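Local coordinates for protein CocE/NonD family hydrolase (Staphylococcus aureus subsp. aureus COL, PDB 3III) that probably cleaves ester or amide bonds as a CocE/NonD-type alpha/beta-hydrolase, although its natural substrate is not established, at residues P331-Y335 / F346-F352; L262-A266 / S278-F282; A172-W176 / M189-L195; G407-L411 / S470-P474. All coordinates share one frame; numbering follows the deposited sequence.

Contact 1. Residues P331-Y335 / F346-F352; sequences PHVIY and FKSASAF
V333 faces A349 and Y335 faces K347 as hydrogen-bonded antiparallel pairs, the strand axes 4.6 Å apart, and each pair exchanges two N-H...O=C bonds, among them K347 N to Y335 O at 2.9 Å. Between them, I334 and S348 form a non-hydrogen-bonded pair. The side chains of V333, Y335, K347 and A349 share one face of the sheet. There the Y335 ring lies back along the partner strand: chi1 of 61° sets CG between its own backbone N and carbonyl carbon. K347 CB sits over one face of this ring, a CH-pi contact 4.1 Å from the centroid, before the extended lysine chain runs off to a salt bridge with E404. A349 CB touches the same tyrosine at CE2, 4.2 Å away.

This is the beta hairpin of strands 333-338 and 343-349, which closes one margin of the large mixed sheet of the alpha/beta-hydrolase fold; strand 333-338 bonds to strand 290-295 on its other side. On the face carrying I334 and S348, I334 CG2 meets F346 CD1 at 4.2 Å, the two side chains at about a right angle. P331 CB packs on S348 CB at 3.6 Å. Past the paired region, the chain bends back across V333, whose CG2 reaches A351 C at 3.4 Å and F352 CB at 4.0 Å.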
# COMPACT_ATOMS: atom_id res chain seq x y z
N PRO A 331 -14.02 -2.48 -16.68
CA PRO A 331 -12.87 -3.30 -17.00
C PRO A 331 -12.17 -3.79 -15.72
O PRO A 331 -12.12 -3.05 -14.72
CB PRO A 331 -11.95 -2.34 -17.77
CG PRO A 331 -12.77 -1.25 -18.26
CD PRO A 331 -13.92 -1.11 -17.24
N HIS A 332 -11.64 -5.01 -15.73
CA HIS A 332 -11.06 -5.53 -14.46
C HIS A 332 -9.85 -4.76 -13.96
O HIS A 332 -9.54 -4.80 -12.79
CB HIS A 332 -10.80 -7.03 -14.58
CG HIS A 332 -12.08 -7.80 -14.64
ND1 HIS A 332 -12.91 -7.91 -13.54
CD2 HIS A 332 -12.73 -8.39 -15.67
CE1 HIS A 332 -14.03 -8.51 -13.91
NE2 HIS A 332 -13.94 -8.82 -15.20
N VAL A 333 -9.15 -4.08 -14.84
CA VAL A 333 -8.04 -3.23 -14.40
C VAL A 333 -8.12 -1.86 -15.09
O VAL A 333 -8.23 -1.78 -16.32
CB VAL A 333 -6.64 -3.85 -14.76
CG1 VAL A 333 -5.51 -2.93 -14.21
CG2 VAL A 333 -6.48 -5.27 -14.21
N ILE A 334 -8.04 -0.81 -14.30
CA ILE A 334 -7.93 0.52 -14.82
C ILE A 334 -6.61 1.04 -14.20
O ILE A 334 -6.42 0.98 -12.99
CB ILE A 334 -9.11 1.33 -14.40
CG1 ILE A 334 -10.43 0.88 -15.12
CG2 ILE A 334 -8.83 2.84 -14.57
CD1 ILE A 334 -11.68 1.64 -14.63
N TYR A 335 -5.72 1.57 -15.04
CA TYR A 335 -4.42 2.02 -14.56
C TYR A 335 -3.94 3.29 -15.21
O TYR A 335 -4.19 3.52 -16.40
CB TYR A 335 -3.37 0.90 -14.77
CG TYR A 335 -3.17 0.50 -16.20
CD1 TYR A 335 -2.13 1.04 -16.97
CD2 TYR A 335 -4.03 -0.39 -16.81
CE1 TYR A 335 -1.96 0.71 -18.27
CE2 TYR A 335 -3.87 -0.71 -18.16
CZ TYR A 335 -2.80 -0.18 -18.88
OH TYR A 335 -2.65 -0.49 -20.22
N PHE A 346 -5.16 7.35 -18.31
CA PHE A 346 -5.69 6.15 -17.76
C PHE A 346 -6.11 5.20 -18.90
O PHE A 346 -6.74 5.62 -19.86
CB PHE A 346 -6.85 6.47 -16.83
CG PHE A 346 -6.42 7.00 -15.51
CD1 PHE A 346 -6.32 6.16 -14.44
CD2 PHE A 346 -6.07 8.34 -15.35
CE1 PHE A 346 -5.92 6.61 -13.20
CE2 PHE A 346 -5.63 8.80 -14.11
CZ PHE A 346 -5.55 7.92 -13.01
N LYS A 347 -5.74 3.95 -18.76
CA LYS A 347 -6.02 2.90 -19.71
C LYS A 347 -6.69 1.72 -18.96
O LYS A 347 -6.82 1.76 -17.74
CB LYS A 347 -4.73 2.46 -20.43
CG LYS A 347 -4.13 3.60 -21.27
CD LYS A 347 -2.98 3.09 -22.16
CE LYS A 347 -2.55 4.11 -23.24
NZ LYS A 347 -1.41 3.56 -24.10
N SER A 348 -7.14 0.69 -19.70
CA SER A 348 -7.78 -0.46 -19.06
C SER A 348 -7.28 -1.77 -19.64
O SER A 348 -6.72 -1.79 -20.74
CB SER A 348 -9.27 -0.38 -19.22
OG SER A 348 -9.60 -0.34 -20.58
N ALA A 349 -7.39 -2.84 -18.85
CA ALA A 349 -7.03 -4.19 -19.27
C ALA A 349 -7.91 -5.23 -18.58
O ALA A 349 -8.62 -4.90 -17.62
CB ALA A 349 -5.55 -4.47 -18.96
N SER A 350 -7.83 -6.48 -19.01
CA SER A 350 -8.67 -7.55 -18.52
C SER A 350 -8.02 -8.27 -17.32
O SER A 350 -8.69 -9.02 -16.58
CB SER A 350 -8.93 -8.53 -19.69
OG SER A 350 -7.70 -9.14 -20.04
N ALA A 351 -6.74 -7.98 -17.08
CA ALA A 351 -5.97 -8.70 -16.07
C ALA A 351 -4.75 -7.89 -15.61
O ALA A 351 -4.26 -7.05 -16.35
CB ALA A 351 -5.48 -10.08 -16.61
N PHE A 352 -4.28 -8.19 -14.41
CA PHE A 352 -2.94 -7.82 -13.98
C PHE A 352 -2.24 -9.04 -13.43
O PHE A 352 -2.82 -9.71 -12.61
CB PHE A 352 -2.94 -6.69 -12.95
CG PHE A 352 -1.56 -6.26 -12.57
CD1 PHE A 352 -0.94 -5.26 -13.27
CD2 PHE A 352 -0.87 -6.91 -11.60
CE1 PHE A 352 0.33 -4.89 -12.96
CE2 PHE A 352 0.44 -6.56 -11.32
CZ PHE A 352 1.02 -5.53 -12.01
O HOH W 1 -4.06 -1.99 -21.47

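Contact 2. Residues L262-A266 / S278-F282; sequences LLTCA and SFEGF
A266 and F279 make the main aromatic contact between strand 262-267 and helix 275-284. The methyl CB of A266 stands 3.8 Å from the centroid of the F279 ring, over its face and displaced toward the CE2 side, where the nearest ring carbon is 3.5 Å away. F279 leaves the helix pointing away from the strand, but with CG anti to the carbonyl carbon (chi1 -78°) the ring swings back to meet the methyl. The same CB also packs against S278 CB at 3.6 Å, so a single small side chain fills the angle between two helix residues.

Two residues earlier in the strand, T264 splits its two branches. Its chi1 of -56° puts OG1 beside the backbone N and CG2 anti to it; CG2 reaches the helix carbonyl S278 O at 3.5 Å, whereas OG1 lies 4.0 Å from F282 CB, beside the edge of that ring and near its plane. At the far end, L262 CD2 brushes G281 O at 4.2 Å.

The two elements run in opposite directions, at 155°, as the first strand and the helix of a beta-alpha-beta unit that strand 290-295 completes. S278 OG is held by H274 O and, weakly, by G194 N. No hydrogen bond crosses between strand and helix here, and T264 OG1 is buried without a partner in the model, so the association rests on carbon packing and shape, with the polar bonds of S278 made outside the pair.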
# COMPACT_ATOMS: atom_id res chain seq x y z
N LEU A 262 -14.59 -7.82 -4.83
CA LEU A 262 -13.40 -7.05 -4.49
C LEU A 262 -13.11 -5.90 -5.46
O LEU A 262 -13.08 -6.09 -6.65
CB LEU A 262 -12.19 -8.04 -4.51
CG LEU A 262 -10.79 -7.45 -4.50
CD1 LEU A 262 -10.59 -6.70 -3.16
CD2 LEU A 262 -9.72 -8.54 -4.59
N LEU A 263 -12.98 -4.70 -4.90
CA LEU A 263 -12.47 -3.52 -5.56
C LEU A 263 -11.18 -3.09 -4.84
O LEU A 263 -11.23 -2.59 -3.73
CB LEU A 263 -13.55 -2.41 -5.57
CG LEU A 263 -13.08 -1.06 -6.11
CD1 LEU A 263 -12.60 -1.10 -7.58
CD2 LEU A 263 -14.17 0.05 -5.97
N THR A 264 -10.03 -3.30 -5.47
CA THR A 264 -8.75 -2.94 -4.94
C THR A 264 -8.27 -1.64 -5.50
O THR A 264 -8.39 -1.41 -6.73
CB THR A 264 -7.71 -4.01 -5.32
OG1 THR A 264 -8.19 -5.28 -4.85
CG2 THR A 264 -6.31 -3.69 -4.71
N CYS A 265 -7.70 -0.78 -4.66
CA CYS A 265 -6.88 0.31 -5.22
C CYS A 265 -5.43 0.02 -4.85
O CYS A 265 -5.13 -0.29 -3.69
CB CYS A 265 -7.31 1.68 -4.72
SG CYS A 265 -6.17 2.95 -5.23
N ALA A 266 -4.57 0.10 -5.86
CA ALA A 266 -3.10 0.17 -5.74
C ALA A 266 -2.60 1.50 -6.30
O ALA A 266 -3.27 2.11 -7.15
CB ALA A 266 -2.42 -0.98 -6.51
N SER A 278 -0.96 -4.41 -2.33
CA SER A 278 -2.18 -4.05 -3.01
C SER A 278 -2.31 -4.92 -4.25
O SER A 278 -3.39 -5.52 -4.51
CB SER A 278 -2.24 -2.52 -3.31
OG SER A 278 -2.21 -1.74 -2.13
N PHE A 279 -1.23 -5.03 -5.01
CA PHE A 279 -1.23 -5.86 -6.22
C PHE A 279 -1.32 -7.33 -5.86
O PHE A 279 -2.04 -8.10 -6.55
CB PHE A 279 0.04 -5.61 -7.05
CG PHE A 279 -0.00 -4.33 -7.85
CD1 PHE A 279 -0.72 -4.27 -9.03
CD2 PHE A 279 0.60 -3.19 -7.37
CE1 PHE A 279 -0.77 -3.12 -9.77
CE2 PHE A 279 0.52 -1.99 -8.09
CZ PHE A 279 -0.20 -1.96 -9.28
N GLU A 280 -0.56 -7.77 -4.81
CA GLU A 280 -0.65 -9.16 -4.40
C GLU A 280 -2.07 -9.58 -4.04
O GLU A 280 -2.52 -10.72 -4.39
CB GLU A 280 0.29 -9.55 -3.26
CG GLU A 280 1.79 -9.65 -3.62
CD GLU A 280 2.08 -10.43 -4.90
OE1 GLU A 280 1.54 -11.54 -5.02
OE2 GLU A 280 2.83 -9.92 -5.77
N GLY A 281 -2.79 -8.67 -3.36
CA GLY A 281 -4.17 -8.97 -2.93
C GLY A 281 -5.04 -9.18 -4.12
O GLY A 281 -5.81 -10.15 -4.20
N PHE A 282 -4.95 -8.26 -5.07
CA PHE A 282 -5.76 -8.38 -6.29
C PHE A 282 -5.43 -9.66 -7.05
O PHE A 282 -6.33 -10.37 -7.51
CB PHE A 282 -5.62 -7.18 -7.18
CG PHE A 282 -6.34 -7.32 -8.49
CD1 PHE A 282 -7.72 -7.23 -8.56
CD2 PHE A 282 -5.64 -7.65 -9.63
CE1 PHE A 282 -8.42 -7.40 -9.80
CE2 PHE A 282 -6.29 -7.82 -10.84
CZ PHE A 282 -7.68 -7.70 -10.95

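Contact 3. Residues A172-W176 / M189-L195; sequences AVTQW and MIPWEGL
P191 and W176 meet at about a right angle: the proline lies over one face of the indole, with CG 3.8 Å from the centroid of the six-membered ring. A second carbon, the CE of selenomethionine M189, whose side chain crosses the indole at about a right angle, reaches W176 CE3 at 3.9 Å. At the pyrrole side, W176 NE1 donates to G194 O over 2.8 Å, approaching from 40° above the carbonyl plane, which, with the proline on its face, helps to set the turn of the indole.

Helix 170-179 follows strand 162-168 and leads to strand 186-192 in a beta-alpha-beta unit; in alpha/beta-hydrolases a helix in this place usually follows the nucleophile elbow, and the sequence is consistent with that. Q175, with its chain extended beyond CG, lays its amide along I190. NE2 donates to I190 O at 2.9 Å, while OE1 takes a weak bond from I190 N and a further one from T165 OG1.

Beyond the strand, where G194 has no side chain, its CA comes within 4.6 Å of V173 CA. A172 CB presses on E193 O at 3.3 Å. V173 CG2 packs against L195 CG at 3.8 Å, and L195 O lies buried beside both valine methyls.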
# COMPACT_ATOMS: atom_id res chain seq x y z
N ALA A 172 -7.44 -0.74 5.18
CA ALA A 172 -7.36 -1.67 4.05
C ALA A 172 -6.71 -2.99 4.44
O ALA A 172 -7.20 -4.08 4.07
CB ALA A 172 -6.62 -1.03 2.85
N VAL A 173 -5.60 -2.93 5.19
CA VAL A 173 -4.89 -4.16 5.59
C VAL A 173 -5.83 -5.07 6.41
O VAL A 173 -5.89 -6.29 6.19
CB VAL A 173 -3.62 -3.87 6.44
CG1 VAL A 173 -2.89 -5.20 6.87
CG2 VAL A 173 -2.67 -2.90 5.74
N THR A 174 -6.60 -4.47 7.31
CA THR A 174 -7.55 -5.25 8.12
C THR A 174 -8.64 -5.92 7.28
O THR A 174 -9.23 -6.90 7.70
CB THR A 174 -8.19 -4.41 9.22
OG1 THR A 174 -8.79 -3.22 8.67
CG2 THR A 174 -7.18 -4.00 10.29
N GLN A 175 -8.93 -5.36 6.10
CA GLN A 175 -9.90 -6.00 5.16
C GLN A 175 -9.29 -7.21 4.51
O GLN A 175 -9.95 -8.23 4.43
CB GLN A 175 -10.33 -5.04 4.09
CG GLN A 175 -11.04 -3.80 4.63
CD GLN A 175 -11.51 -2.93 3.46
OE1 GLN A 175 -12.29 -3.41 2.63
NE2 GLN A 175 -11.05 -1.66 3.40
N TRP A 176 -8.04 -7.14 4.05
CA TRP A 176 -7.44 -8.36 3.51
C TRP A 176 -7.49 -9.44 4.58
O TRP A 176 -7.83 -10.60 4.31
CB TRP A 176 -5.97 -8.13 3.11
CG TRP A 176 -5.73 -7.17 1.96
CD1 TRP A 176 -4.94 -6.04 2.00
CD2 TRP A 176 -6.20 -7.27 0.59
NE1 TRP A 176 -4.93 -5.42 0.78
CE2 TRP A 176 -5.65 -6.19 -0.12
CE3 TRP A 176 -6.99 -8.21 -0.11
CZ2 TRP A 176 -5.91 -5.96 -1.48
CZ3 TRP A 176 -7.21 -8.00 -1.48
CH2 TRP A 176 -6.68 -6.88 -2.15
N MSE A 189 -15.79 -5.75 -0.60
CA MSE A 189 -14.67 -5.13 0.09
C MSE A 189 -13.93 -4.17 -0.82
O MSE A 189 -13.79 -4.42 -2.04
CB MSE A 189 -13.68 -6.19 0.60
CG MSE A 189 -13.15 -7.06 -0.50
SE MSE A 189 -12.09 -8.61 0.16
CE MSE A 189 -10.62 -7.53 1.05
N ILE A 190 -13.47 -3.07 -0.22
CA ILE A 190 -12.72 -2.02 -0.92
C ILE A 190 -11.43 -1.75 -0.10
O ILE A 190 -11.36 -0.78 0.70
CB ILE A 190 -13.54 -0.75 -1.10
CG1 ILE A 190 -14.90 -1.04 -1.76
CG2 ILE A 190 -12.76 0.30 -1.95
CD1 ILE A 190 -15.78 0.21 -1.86
N PRO A 191 -10.42 -2.64 -0.25
CA PRO A 191 -9.14 -2.36 0.38
C PRO A 191 -8.41 -1.31 -0.45
O PRO A 191 -7.81 -1.62 -1.50
CB PRO A 191 -8.43 -3.71 0.33
CG PRO A 191 -9.06 -4.40 -0.87
CD PRO A 191 -10.48 -4.01 -0.81
N TRP A 192 -8.53 -0.06 -0.03
CA TRP A 192 -8.02 1.04 -0.79
C TRP A 192 -6.59 1.35 -0.32
O TRP A 192 -6.38 2.20 0.56
CB TRP A 192 -8.94 2.27 -0.66
CG TRP A 192 -8.69 3.27 -1.75
CD1 TRP A 192 -7.66 4.17 -1.82
CD2 TRP A 192 -9.48 3.48 -2.94
NE1 TRP A 192 -7.79 4.95 -2.95
CE2 TRP A 192 -8.87 4.53 -3.66
CE3 TRP A 192 -10.62 2.90 -3.45
CZ2 TRP A 192 -9.36 5.00 -4.90
CZ3 TRP A 192 -11.11 3.33 -4.66
CH2 TRP A 192 -10.48 4.37 -5.40
N GLU A 193 -5.62 0.68 -0.94
CA GLU A 193 -4.18 0.77 -0.57
C GLU A 193 -3.92 0.09 0.79
O GLU A 193 -3.95 0.73 1.86
CB GLU A 193 -3.62 2.19 -0.58
CG GLU A 193 -3.65 2.81 -2.01
CD GLU A 193 -2.53 3.76 -2.23
OE1 GLU A 193 -2.82 4.97 -2.42
OE2 GLU A 193 -1.38 3.28 -2.21
N GLY A 194 -3.65 -1.21 0.73
CA GLY A 194 -3.19 -1.93 1.91
C GLY A 194 -2.26 -3.09 1.65
O GLY A 194 -2.54 -3.97 0.83
N LEU A 195 -1.17 -3.12 2.42
CA LEU A 195 -0.26 -4.25 2.43
C LEU A 195 -0.93 -5.48 3.04
O LEU A 195 -2.01 -5.40 3.63
CB LEU A 195 1.02 -3.90 3.23
CG LEU A 195 0.88 -3.56 4.72
CD1 LEU A 195 0.94 -4.76 5.59
CD2 LEU A 195 2.01 -2.53 5.10

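Contact 4. Residues G407-L411 / S470-P474; sequences GNMNL and SIAQP
An ST motif at S470 shapes the loop that packs against N408 and N410, in the opening residues of strand 408-417 in the beta-rich C-terminal domain, a jelly-roll-like module in this family. S470 OG accepts from Q473 N at 3.0 Å, and S470 N bonds back to Q473 O, which curls the loop, and the carbonyls of I471 and A472 face the strand. N408 and N410, two residues apart, both point at it, while M409 and L411 face the other way.

N410 carries the polar link. With CG anti to the backbone N (chi1 -177°), its amide extends to the loop backbone, where ND2 donates to I471 O at 3.1 Å. The bond is fairly straight, 159° at the hydrogen, and the acceptor lies in the plane of the asparagine amide, though the donor stands well above the plane of the carbonyl. The same ND2 also bonds E493, so two acceptors share it, and on the other side of the group OD1 rests 3.7 Å from P474 CG.

N408 meets Q473 differently. The two amides lie almost parallel, 6° apart, and N408 OD1 touches Q473 CG at 3.6 Å. The glutamine's NE2 bonds E280 and E495. Between the two asparagines sits the carbonyl of A472, its O 3.3 Å from N408 CB and 3.5 Å from N410 CB.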
# COMPACT_ATOMS: atom_id res chain seq x y z
N GLY A 407 4.01 -2.62 -14.92
CA GLY A 407 4.17 -3.84 -14.20
C GLY A 407 5.44 -3.92 -13.37
O GLY A 407 6.03 -2.87 -12.97
N ASN A 408 5.83 -5.15 -13.03
CA ASN A 408 7.05 -5.42 -12.28
C ASN A 408 8.26 -5.32 -13.18
O ASN A 408 8.13 -5.50 -14.38
CB ASN A 408 6.99 -6.81 -11.64
CG ASN A 408 6.13 -6.86 -10.35
OD1 ASN A 408 6.63 -6.61 -9.24
ND2 ASN A 408 4.86 -7.26 -10.49
N MSE A 409 9.42 -5.00 -12.61
CA MSE A 409 10.70 -5.15 -13.31
C MSE A 409 11.62 -5.90 -12.40
O MSE A 409 11.49 -5.83 -11.17
CB MSE A 409 11.31 -3.79 -13.62
CG MSE A 409 10.33 -2.79 -14.21
SE MSE A 409 11.34 -1.27 -15.05
CE MSE A 409 9.89 0.15 -14.92
N ASN A 410 12.58 -6.57 -13.02
CA ASN A 410 13.49 -7.47 -12.34
C ASN A 410 14.89 -7.04 -12.73
O ASN A 410 15.25 -7.04 -13.94
CB ASN A 410 13.22 -8.95 -12.76
CG ASN A 410 14.10 -9.94 -12.03
OD1 ASN A 410 14.96 -9.55 -11.24
ND2 ASN A 410 13.87 -11.24 -12.25
N LEU A 411 15.66 -6.67 -11.72
CA LEU A 411 17.06 -6.33 -11.95
C LEU A 411 17.97 -7.47 -11.51
O LEU A 411 18.11 -7.71 -10.30
CB LEU A 411 17.40 -5.02 -11.23
CG LEU A 411 18.87 -4.61 -11.38
CD1 LEU A 411 19.21 -4.44 -12.87
CD2 LEU A 411 19.15 -3.31 -10.55
N SER A 470 8.81 -15.19 -10.85
CA SER A 470 8.50 -15.09 -12.28
C SER A 470 9.63 -14.32 -12.91
O SER A 470 10.49 -13.79 -12.20
CB SER A 470 7.18 -14.35 -12.50
OG SER A 470 7.42 -13.00 -12.26
N ILE A 471 9.62 -14.22 -14.23
CA ILE A 471 10.68 -13.50 -14.91
C ILE A 471 10.71 -12.01 -14.55
O ILE A 471 11.78 -11.40 -14.53
CB ILE A 471 10.63 -13.67 -16.44
CG1 ILE A 471 11.88 -13.06 -17.07
CG2 ILE A 471 9.39 -13.08 -17.07
CD1 ILE A 471 12.37 -13.83 -18.33
N ALA A 472 9.55 -11.42 -14.27
CA ALA A 472 9.51 -10.00 -13.91
C ALA A 472 9.52 -9.69 -12.40
O ALA A 472 9.79 -8.55 -11.97
CB ALA A 472 8.30 -9.34 -14.55
N GLN A 473 9.14 -10.68 -11.62
CA GLN A 473 9.02 -10.49 -10.18
C GLN A 473 9.70 -11.60 -9.45
O GLN A 473 9.12 -12.69 -9.29
CB GLN A 473 7.54 -10.44 -9.75
CG GLN A 473 7.39 -10.04 -8.26
CD GLN A 473 5.97 -10.23 -7.72
OE1 GLN A 473 5.05 -10.59 -8.45
NE2 GLN A 473 5.80 -10.00 -6.44
N PRO A 474 10.92 -11.33 -8.96
CA PRO A 474 11.56 -12.32 -8.11
C PRO A 474 10.83 -12.40 -6.75
O PRO A 474 10.25 -11.40 -6.30
CB PRO A 474 13.01 -11.81 -7.99
CG PRO A 474 12.96 -10.38 -8.29
CD PRO A 474 11.74 -10.13 -9.15

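In the fold
From the N terminus the contacts close in the order 3, 2, 1, 4, each before the next opens, so none nests or crosses. Contacts 3, 2 and 1 each close a short loop of ten to twelve residues and step across the large mixed sheet. Contacts 3 and 2 sit on neighbouring strands, 186-192 and 262-267, where L263 N probably bonds M189 O. Strand 290-295 separates contact 2 from the hairpin of contact 1, yet F352 still packs on F279. Contact 4 closes a much longer loop, of 58 residues, inside the beta domain, and its Q473 reaches E280 on the contact 2 helix, joining that domain to the hydrolase core.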